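Local coordinates for odorant binding protein 4 (Chrysopa pallens, PDB 6JPM) that probably binds odorant molecules, as other secreted insect proteins of the PBP/GOBP family do, at residues E80-K83 with K84-E88; C107-L110 with S111-M115; A8-A11 with N12-K16. All blocks are in the same frame, centred on the assembly; numbering follows the deposited sequence.

Along the chain the order is contact 3, contact 1, contact 2. Contact 3 lies on helix 4-22, contact 1 on helix 76-89, and contact 2 where helix 99-111 ends and passes into the C-terminal tail. Contacts 1 and 2 touch, their centres about 9 Å apart, with Ser85 facing Ser111 and Ser81 packed against Asn112 and Met115. Contact 3 is on the other side of the chain's centre from contact 1, about 22 Å away between centres, and about 19 Å from contact 2. The Cys89-Cys107 disulfide joins the two neighbouring helices, while Cys18-Cys49 ties helix 4-22 to helix 41-53, so each contact sits on a cross-linked helix.

Contact 1 of 3, residues E80-K83 with K84-E88; sequences ESTK and KSIEE
Lys84 hangs from the turn before it by its backbone N, which donates to Glu80 O at 3.2 Å with an almost straight N-H...O angle of 169°. Its CG lies against Glu80 O at 3.6 Å, and the bent chain then leads outward from the helix. Lys84 NZ and Glu80 OE1 stay 5.0 Å apart, so these opposite charges probably attract each other without forming a salt bridge. One residue on, Ser85 N bonds to Ser81 O at 3.1 Å. The Ser85 hydroxyl has a probable partner in Ser111 OG, across on helix 99-111, whereas Ser81 OG turns back to Tyr78 O. The backbone bonds, each from residue i+4 back to residue i, are those of a regular alpha-helix, here helix 76-89 of the PBP/GOBP fold, which ends in the disulfide-bonded Cys89. Ile86 is drawn in tightly: its N reaches Thr82 O at 2.8 Å, and the two side chains lie side by side, pointing the same way. Thr82 puts CG2 anti to its backbone N, which brings that methyl to 3.4 Å from Ile86 CD1, closer than carbons usually pack; the Ile86 chain, with chi1 at -94°, is off a staggered position. Ile86 also meets Met64 and Val67 of helix 64-70. Glu87 N donates to Lys83 O, and its extended chain leaves the helix with CG passing 3.3 Å from that same oxygen. At Glu88 the series continues through a bond from its N to Lys84 O, while its side chain rests on Ser111.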
ATOM      1  N   GLU A  80      -8.370 -13.041  -4.177  1.00 51.46           N
ATOM      2  CA  GLU A  80      -7.856 -14.112  -3.314  1.00 51.37           C
ATOM      3  C   GLU A  80      -6.495 -13.741  -2.738  1.00 52.16           C
ATOM      4  O   GLU A  80      -6.283 -13.994  -1.561  1.00 51.19           O
ATOM      5  CB  GLU A  80      -7.789 -15.404  -4.114  1.00 59.14           C
ATOM      6  CG  GLU A  80      -7.591 -16.608  -3.244  1.00 70.12           C
ATOM      7  CD  GLU A  80      -8.185 -17.887  -3.807  1.00 82.48           C
ATOM      8  OE1 GLU A  80      -8.159 -18.894  -3.084  1.00 86.30           O
ATOM      9  OE2 GLU A  80      -8.672 -17.863  -4.953  1.00 85.09           O
ATOM     10  N   SER A  81      -5.612 -13.186  -3.561  1.00 45.56           N
ATOM     11  CA  SER A  81      -4.253 -12.836  -3.099  1.00 44.69           C
ATOM     12  C   SER A  81      -4.321 -11.740  -2.045  1.00 37.90           C
ATOM     13  O   SER A  81      -3.560 -11.813  -1.141  1.00 43.61           O
ATOM     14  CB  SER A  81      -3.333 -12.469  -4.220  1.00 40.65           C
ATOM     15  OG  SER A  81      -3.926 -11.520  -5.054  1.00 38.15           O
ATOM     16  N   THR A  82      -5.252 -10.815  -2.167  1.00 33.95           N
ATOM     17  CA  THR A  82      -5.359  -9.721  -1.185  1.00 40.63           C
ATOM     18  C   THR A  82      -5.826 -10.258   0.164  1.00 41.33           C
ATOM     19  O   THR A  82      -5.236  -9.912   1.153  1.00 40.35           O
ATOM     20  CB  THR A  82      -6.216  -8.582  -1.725  1.00 45.39           C
ATOM     21  OG1 THR A  82      -5.404  -8.026  -2.741  1.00 45.59           O
ATOM     22  CG2 THR A  82      -6.486  -7.528  -0.687  1.00 42.21           C
ATOM     23  N   LYS A  83      -6.845 -11.103   0.153  1.00 45.71           N
ATOM     24  CA  LYS A  83      -7.393 -11.694   1.394  1.00 44.21           C
ATOM     25  C   LYS A  83      -6.269 -12.401   2.139  1.00 43.41           C
ATOM     26  O   LYS A  83      -6.098 -12.130   3.290  1.00 43.41           O
ATOM     27  CB  LYS A  83      -8.553 -12.637   1.062  1.00 54.38           C
ATOM     28  CG  LYS A  83      -9.754 -12.003   0.365  1.00 63.23           C
ATOM     29  CD  LYS A  83     -11.090 -12.684   0.640  1.00 70.61           C
ATOM     30  CE  LYS A  83     -12.047 -12.711  -0.534  1.00 74.58           C
ATOM     31  NZ  LYS A  83     -12.028 -14.008  -1.263  1.00 74.88           N
ATOM     32  N   LYS A  84      -5.505 -13.233   1.455  1.00 41.19           N
ATOM     33  CA  LYS A  84      -4.406 -13.976   2.094  1.00 39.83           C
ATOM     34  C   LYS A  84      -3.352 -13.011   2.634  1.00 39.11           C
ATOM     35  O   LYS A  84      -2.834 -13.258   3.691  1.00 34.74           O
ATOM     36  CB  LYS A  84      -3.728 -14.896   1.085  1.00 45.40           C
ATOM     37  CG  LYS A  84      -4.471 -16.173   0.733  1.00 49.47           C
ATOM     38  CD  LYS A  84      -3.594 -17.382   0.734  1.00 48.46           C
ATOM     39  CE  LYS A  84      -4.362 -18.667   0.553  1.00 58.60           C
ATOM     40  NZ  LYS A  84      -3.863 -19.445  -0.598  1.00 62.07           N
ATOM     41  N   SER A  85      -3.024 -11.973   1.874  1.00 38.40           N
ATOM     42  CA  SER A  85      -1.994 -11.046   2.328  1.00 36.27           C
ATOM     43  C   SER A  85      -2.456 -10.235   3.539  1.00 35.86           C
ATOM     44  O   SER A  85      -1.676 -10.024   4.477  1.00 31.38           O
ATOM     45  CB  SER A  85      -1.581 -10.135   1.172  1.00 33.64           C
ATOM     46  OG  SER A  85      -0.889 -10.893   0.192  1.00 34.55           O
ATOM     47  N   ILE A  86      -3.710  -9.764   3.537  1.00 39.30           N
ATOM     48  CA  ILE A  86      -4.209  -9.009   4.688  1.00 40.33           C
ATOM     49  C   ILE A  86      -4.264  -9.894   5.928  1.00 40.49           C
ATOM     50  O   ILE A  86      -3.859  -9.474   7.019  1.00 40.52           O
ATOM     51  CB  ILE A  86      -5.583  -8.381   4.390  1.00 42.01           C
ATOM     52  CG1 ILE A  86      -5.431  -6.946   3.891  1.00 42.49           C
ATOM     53  CG2 ILE A  86      -6.456  -8.374   5.634  1.00 50.48           C
ATOM     54  CD1 ILE A  86      -5.289  -6.844   2.420  1.00 44.90           C
ATOM     55  N   GLU A  87      -4.749 -11.131   5.783  1.00 43.27           N
ATOM     56  CA  GLU A  87      -4.750 -12.061   6.908  1.00 41.18           C
ATOM     57  C   GLU A  87      -3.345 -12.236   7.465  1.00 37.79           C
ATOM     58  O   GLU A  87      -3.142 -12.223   8.681  1.00 42.16           O
ATOM     59  CB  GLU A  87      -5.323 -13.417   6.482  1.00 50.15           C
ATOM     60  CG  GLU A  87      -6.830 -13.435   6.255  1.00 65.18           C
ATOM     61  CD  GLU A  87      -7.343 -14.789   5.767  1.00 75.16           C
ATOM     62  OE1 GLU A  87      -6.518 -15.684   5.478  1.00 75.25           O
ATOM     63  OE2 GLU A  87      -8.580 -14.956   5.670  1.00 77.15           O
ATOM     64  N   GLU A  88      -2.358 -12.376   6.588  1.00 37.03           N
ATOM     65  CA  GLU A  88      -0.996 -12.583   7.053  1.00 36.79           C
ATOM     66  C   GLU A  88      -0.404 -11.311   7.644  1.00 33.40           C
ATOM     67  O   GLU A  88       0.429 -11.384   8.555  1.00 30.43           O
ATOM     68  CB  GLU A  88      -0.136 -13.090   5.899  1.00 43.15           C
ATOM     69  CG  GLU A  88       1.356 -13.002   6.142  1.00 47.94           C
ATOM     70  CD  GLU A  88       2.157 -13.649   5.040  1.00 54.49           C
ATOM     71  OE1 GLU A  88       3.393 -13.526   5.056  1.00 54.16           O
ATOM     72  OE2 GLU A  88       1.542 -14.281   4.158  1.00 58.46           O
TER

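Contact 2 of 3, residues C107-L110 with S111-M115; sequences CLYL and SNPEM
Tyr109 meets Pro113, four residues further along the chain, with the flat of its ring. From CB the side chain leaves with CG anti to the backbone N (chi1 -179°), which carries the ring outward and toward the C-terminal end of the helix, where it crosses the proline at about a right angle. CE1 and CZ each approach Pro113 CB to 3.8 Å, and the tip atom OH still lies 3.9 Å from Pro113 CB. This is a CH-pi contact: Pro113 CB sits 4.1 Å from the centroid of the Tyr109 ring, 29° off its normal. Tyr116 meets the same ring edge-to-face. Shrinking the tyrosine to a serine here would probably leave Pro113 CB without the aromatic face it packs on, and Tyr116 without its edge-to-face partner. The backbone is meanwhile unwinding from its alpha-helix. Ser111 N still bonds to Cys107 O at 2.9 Å, but Asn112 N steps back to Tyr109 O, sitting well above that carbonyl's plane, and Pro113 has no N-H to extend the series. Leu108 O is held by Ser111 OG at 3.1 Å, and a water gives it another hydrogen at 2.7 Å while also donating to Asn112 O, bridging helix end and tail. Thus helix 99-111 closes beside helix 76-89: Cys107 is disulfide-bonded to Cys89, Ser111 OG also has a probable hydrogen bond to Ser85 OG, and Asn112 and Met115 rest on Ser81.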
ATOM      1  N   CYS A 107       5.214  -5.905   4.397  1.00 25.22           N
ATOM      2  CA  CYS A 107       4.639  -7.224   4.635  1.00 22.01           C
ATOM      3  C   CYS A 107       3.783  -7.653   3.452  1.00 28.60           C
ATOM      4  O   CYS A 107       3.872  -8.797   2.985  1.00 27.97           O
ATOM      5  CB  CYS A 107       3.814  -7.212   5.926  1.00 21.32           C
ATOM      6  SG  CYS A 107       3.100  -8.839   6.352  1.00 34.05           S
ATOM      7  N   LEU A 108       2.940  -6.742   2.959  1.00 22.14           N
ATOM      8  CA  LEU A 108       2.057  -7.082   1.851  1.00 22.62           C
ATOM      9  C   LEU A 108       2.859  -7.531   0.642  1.00 23.93           C
ATOM     10  O   LEU A 108       2.513  -8.525  -0.010  1.00 25.26           O
ATOM     11  CB  LEU A 108       1.185  -5.891   1.471  1.00 24.02           C
ATOM     12  CG  LEU A 108       0.033  -5.558   2.407  1.00 30.98           C
ATOM     13  CD1 LEU A 108      -0.721  -4.390   1.817  1.00 27.14           C
ATOM     14  CD2 LEU A 108      -0.880  -6.767   2.605  1.00 27.81           C
ATOM     15  N   TYR A 109       3.934  -6.799   0.328  1.00 26.04           N
ATOM     16  CA  TYR A 109       4.781  -7.158  -0.804  1.00 27.96           C
ATOM     17  C   TYR A 109       5.383  -8.544  -0.612  1.00 26.60           C
ATOM     18  O   TYR A 109       5.280  -9.406  -1.491  1.00 28.46           O
ATOM     19  CB  TYR A 109       5.883  -6.112  -1.002  1.00 22.99           C
ATOM     20  CG  TYR A 109       6.770  -6.452  -2.182  1.00 27.34           C
ATOM     21  CD1 TYR A 109       7.826  -7.350  -2.037  1.00 32.99           C
ATOM     22  CD2 TYR A 109       6.529  -5.917  -3.446  1.00 26.93           C
ATOM     23  CE1 TYR A 109       8.620  -7.708  -3.104  1.00 33.47           C
ATOM     24  CE2 TYR A 109       7.332  -6.272  -4.534  1.00 26.58           C
ATOM     25  CZ  TYR A 109       8.382  -7.167  -4.347  1.00 34.45           C
ATOM     26  OH  TYR A 109       9.207  -7.544  -5.381  1.00 36.14           O
ATOM     27  N   LEU A 110       6.002  -8.782   0.546  1.00 29.36           N
ATOM     28  CA  LEU A 110       6.668 -10.059   0.789  1.00 32.87           C
ATOM     29  C   LEU A 110       5.704 -11.237   0.847  1.00 32.22           C
ATOM     30  O   LEU A 110       6.123 -12.372   0.593  1.00 34.36           O
ATOM     31  CB  LEU A 110       7.478  -9.991   2.081  1.00 29.58           C
ATOM     32  CG  LEU A 110       8.667  -9.040   2.000  1.00 36.56           C
ATOM     33  CD1 LEU A 110       9.384  -8.978   3.345  1.00 37.08           C
ATOM     34  CD2 LEU A 110       9.595  -9.489   0.883  1.00 35.37           C
ATOM     35  N   SER A 111       4.451 -10.997   1.177  1.00 33.05           N
ATOM     36  CA  SER A 111       3.494 -12.124   1.232  1.00 36.50           C
ATOM     37  C   SER A 111       3.175 -12.630  -0.173  1.00 40.40           C
ATOM     38  O   SER A 111       2.835 -13.774  -0.296  1.00 44.47           O
ATOM     39  CB  SER A 111       2.270 -11.773   1.975  1.00 40.70           C
ATOM     40  OG  SER A 111       1.332 -11.186   1.126  1.00 51.23           O
ATOM     41  N   ASN A 112       3.330 -11.787  -1.183  1.00 41.80           N
ATOM     42  CA  ASN A 112       2.964 -12.137  -2.578  1.00 44.53           C
ATOM     43  C   ASN A 112       3.538 -11.085  -3.522  1.00 37.28           C
ATOM     44  O   ASN A 112       2.812 -10.268  -3.962  1.00 36.08           O
ATOM     45  CB  ASN A 112       1.448 -12.240  -2.749  1.00 45.60           C
ATOM     46  CG  ASN A 112       1.049 -13.106  -3.922  1.00 52.62           C
ATOM     47  OD1 ASN A 112       1.866 -13.429  -4.754  1.00 54.92           O
ATOM     48  ND2 ASN A 112      -0.207 -13.465  -4.009  1.00 50.90           N
ATOM     49  N   PRO A 113       4.832 -11.103  -3.830  1.00 34.97           N
ATOM     50  CA  PRO A 113       5.416 -10.095  -4.673  1.00 30.11           C
ATOM     51  C   PRO A 113       4.718  -9.896  -6.017  1.00 30.71           C
ATOM     52  O   PRO A 113       4.521  -8.801  -6.382  1.00 28.49           O
ATOM     53  CB  PRO A 113       6.851 -10.564  -4.841  1.00 34.34           C
ATOM     54  CG  PRO A 113       7.099 -11.377  -3.634  1.00 38.97           C
ATOM     55  CD  PRO A 113       5.787 -12.047  -3.321  1.00 34.65           C
ATOM     56  N   GLU A 114       4.267 -10.980  -6.629  1.00 33.60           N
ATOM     57  CA  GLU A 114       3.649 -10.890  -7.965  1.00 38.91           C
ATOM     58  C   GLU A 114       2.303 -10.172  -7.923  1.00 36.98           C
ATOM     59  O   GLU A 114       1.992  -9.558  -8.878  1.00 35.61           O
ATOM     60  CB  GLU A 114       3.497 -12.293  -8.549  1.00 47.41           C
ATOM     61  CG  GLU A 114       3.007 -12.324  -9.980  1.00 61.45           C
ATOM     62  CD  GLU A 114       3.941 -11.752 -11.037  1.00 70.78           C
ATOM     63  OE1 GLU A 114       3.487 -11.570 -12.169  1.00 73.73           O
ATOM     64  OE2 GLU A 114       5.104 -11.500 -10.736  1.00 70.12           O
ATOM     65  N   MET A 115       1.556 -10.280  -6.839  1.00 32.87           N
ATOM     66  CA  MET A 115       0.198  -9.703  -6.780  1.00 35.43           C
ATOM     67  C   MET A 115       0.166  -8.358  -6.037  1.00 38.40           C
ATOM     68  O   MET A 115      -0.869  -7.855  -5.778  1.00 40.59           O
ATOM     69  CB  MET A 115      -0.773 -10.699  -6.138  1.00 37.99           C
ATOM     70  CG  MET A 115      -0.730 -12.071  -6.769  1.00 40.49           C
ATOM     71  SD  MET A 115      -1.030 -12.019  -8.511  1.00 46.05           S
ATOM     72  CE  MET A 115      -2.683 -11.366  -8.538  1.00 47.63           C
TER
HETATM   73  O   HOH W   1       1.245  -8.690  -2.439  1.00 31.90           O

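Contact 3 of 3, residues A8-A11 with N12-K16; sequences ASTA and NLMRK
Asn12 N donates to Ala8 O at 2.9 Å, the shortest hydrogen bond between these two runs of residues, with an N-H...O angle of 153°. It belongs to the i to i+4 series of helix 4-22, the first alpha-helix of the PBP/GOBP fold; the six cysteines of this chain pair first with third, second with fifth and fourth with sixth, as in classical insect odorant-binding proteins. Leu13 N to Ser9 O, Met14 N to Thr10 O and Arg15 N to Ala11 O follow with much the same geometry, each donor tilted moderately from its carbonyl plane. The side chains divide between solvent and protein. Asn12 lays its CB 3.5 Å from Ala8 O and then leads its amide away from the preceding turn, on an exposed flank shared with Ser9 and Leu13. Ala11 is partly covered, its small side chain touching Pro119, the last residue of the chain. On the side facing helix 41-53, Met14 packs against Ile50 and Thr53 and, just beyond that helix, against Met54, while Arg15 touches Tyr46. Arg15 keeps its guanidinium well clear of residues 8-11: NH2 makes a salt bridge to Asp26 and NE a hydrogen bond to Gln19, two holds that should limit how the flat group turns. Met14 and Thr10 make the main apolar meeting along the helix, their side chains side by side and pointing the same way. With CG anti to its carbonyl carbon (chi1 -67°) and an extended chain beyond, Met14 runs back along the preceding turn. Its CG passes 3.3 Å from Thr10 O, and its terminal CE stops 4.0 Å from the Thr10 CG2 methyl, while Thr10 OG1 is hydrogen-bonded to Gln6 O.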
ATOM      1  N   ALA A   8      -4.885   0.832 -12.120  1.00 40.53           N
ATOM      2  CA  ALA A   8      -3.606   1.447 -12.456  1.00 39.55           C
ATOM      3  C   ALA A   8      -3.747   2.954 -12.595  1.00 38.90           C
ATOM      4  O   ALA A   8      -2.848   3.704 -12.208  1.00 40.93           O
ATOM      5  CB  ALA A   8      -3.040   0.835 -13.737  1.00 38.55           C
ATOM      6  N   SER A   9      -4.880   3.416 -13.128  1.00 39.28           N
ATOM      7  CA  SER A   9      -5.092   4.851 -13.292  1.00 36.79           C
ATOM      8  C   SER A   9      -5.262   5.537 -11.942  1.00 35.12           C
ATOM      9  O   SER A   9      -4.671   6.590 -11.689  1.00 34.32           O
ATOM     10  CB  SER A   9      -6.309   5.104 -14.189  1.00 43.35           C
ATOM     11  OG  SER A   9      -6.757   6.451 -14.092  1.00 47.34           O
ATOM     12  N   THR A  10      -6.073   4.957 -11.058  1.00 34.53           N
ATOM     13  CA  THR A  10      -6.215   5.535  -9.727  1.00 31.79           C
ATOM     14  C   THR A  10      -4.898   5.468  -8.954  1.00 33.86           C
ATOM     15  O   THR A  10      -4.551   6.399  -8.219  1.00 32.27           O
ATOM     16  CB  THR A  10      -7.340   4.824  -8.975  1.00 33.42           C
ATOM     17  OG1 THR A  10      -8.592   5.154  -9.589  1.00 40.57           O
ATOM     18  CG2 THR A  10      -7.382   5.264  -7.547  1.00 27.10           C
ATOM     19  N   ALA A  11      -4.136   4.386  -9.131  1.00 33.03           N
ATOM     20  CA  ALA A  11      -2.825   4.292  -8.488  1.00 30.94           C
ATOM     21  C   ALA A  11      -1.899   5.407  -8.957  1.00 34.24           C
ATOM     22  O   ALA A  11      -1.190   6.025  -8.150  1.00 30.29           O
ATOM     23  CB  ALA A  11      -2.205   2.926  -8.776  1.00 30.70           C
ATOM     24  N   ASN A  12      -1.900   5.690 -10.261  1.00 31.44           N
ATOM     25  CA  ASN A  12      -1.049   6.751 -10.791  1.00 29.54           C
ATOM     26  C   ASN A  12      -1.451   8.117 -10.240  1.00 28.54           C
ATOM     27  O   ASN A  12      -0.595   8.957  -9.932  1.00 29.61           O
ATOM     28  CB  ASN A  12      -1.104   6.736 -12.318  1.00 33.83           C
ATOM     29  CG  ASN A  12      -0.029   7.582 -12.935  1.00 42.27           C
ATOM     30  OD1 ASN A  12      -0.253   8.740 -13.262  1.00 42.49           O
ATOM     31  ND2 ASN A  12       1.160   7.014 -13.079  1.00 52.59           N
ATOM     32  N   LEU A  13      -2.748   8.345 -10.074  1.00 25.63           N
ATOM     33  CA  LEU A  13      -3.204   9.618  -9.534  1.00 24.43           C
ATOM     34  C   LEU A  13      -2.828   9.767  -8.059  1.00 30.35           C
ATOM     35  O   LEU A  13      -2.499  10.870  -7.602  1.00 27.89           O
ATOM     36  CB  LEU A  13      -4.712   9.718  -9.741  1.00 29.50           C
ATOM     37  CG  LEU A  13      -5.433  10.997  -9.346  1.00 40.63           C
ATOM     38  CD1 LEU A  13      -4.758  12.196  -9.999  1.00 41.34           C
ATOM     39  CD2 LEU A  13      -6.876  10.860  -9.807  1.00 38.18           C
ATOM     40  N   MET A  14      -2.891   8.675  -7.290  1.00 27.10           N
ATOM     41  CA  MET A  14      -2.449   8.737  -5.900  1.00 23.50           C
ATOM     42  C   MET A  14      -0.959   9.026  -5.813  1.00 17.61           C
ATOM     43  O   MET A  14      -0.508   9.777  -4.940  1.00 21.57           O
ATOM     44  CB  MET A  14      -2.774   7.425  -5.186  1.00 21.22           C
ATOM     45  CG  MET A  14      -4.255   7.178  -5.009  1.00 28.20           C
ATOM     46  SD  MET A  14      -4.581   5.754  -3.943  1.00 31.40           S
ATOM     47  CE  MET A  14      -6.357   5.883  -3.781  1.00 36.07           C
ATOM     48  N   ARG A  15      -0.169   8.424  -6.699  1.00 20.14           N
ATOM     49  CA  ARG A  15       1.262   8.692  -6.680  1.00 20.82           C
ATOM     50  C   ARG A  15       1.541  10.156  -6.980  1.00 23.16           C
ATOM     51  O   ARG A  15       2.353  10.787  -6.297  1.00 23.59           O
ATOM     52  CB  ARG A  15       1.990   7.788  -7.669  1.00 25.09           C
ATOM     53  CG  ARG A  15       3.505   7.960  -7.603  1.00 25.23           C
ATOM     54  CD  ARG A  15       4.086   7.806  -8.936  1.00 34.70           C
ATOM     55  NE  ARG A  15       5.457   8.282  -9.024  1.00 35.78           N
ATOM     56  CZ  ARG A  15       6.470   7.485  -9.313  1.00 32.66           C
ATOM     57  NH1 ARG A  15       6.233   6.204  -9.511  1.00 22.64           N
ATOM     58  NH2 ARG A  15       7.710   7.957  -9.410  1.00 29.52           N
ATOM     59  N   LYS A  16       0.864  10.710  -7.990  1.00 22.53           N
ATOM     60  CA  LYS A  16       1.040  12.110  -8.370  1.00 24.76           C
ATOM     61  C   LYS A  16       0.744  13.047  -7.212  1.00 23.69           C
ATOM     62  O   LYS A  16       1.363  14.103  -7.094  1.00 31.10           O
ATOM     63  CB  LYS A  16       0.120  12.458  -9.544  1.00 31.58           C
ATOM     64  CG  LYS A  16       0.550  11.932 -10.886  1.00 36.85           C
ATOM     65  CD  LYS A  16      -0.465  12.377 -11.933  1.00 45.46           C
ATOM     66  CE  LYS A  16      -0.089  11.956 -13.335  1.00 50.04           C
ATOM     67  NZ  LYS A  16      -1.251  12.167 -14.254  1.00 54.88           N
TER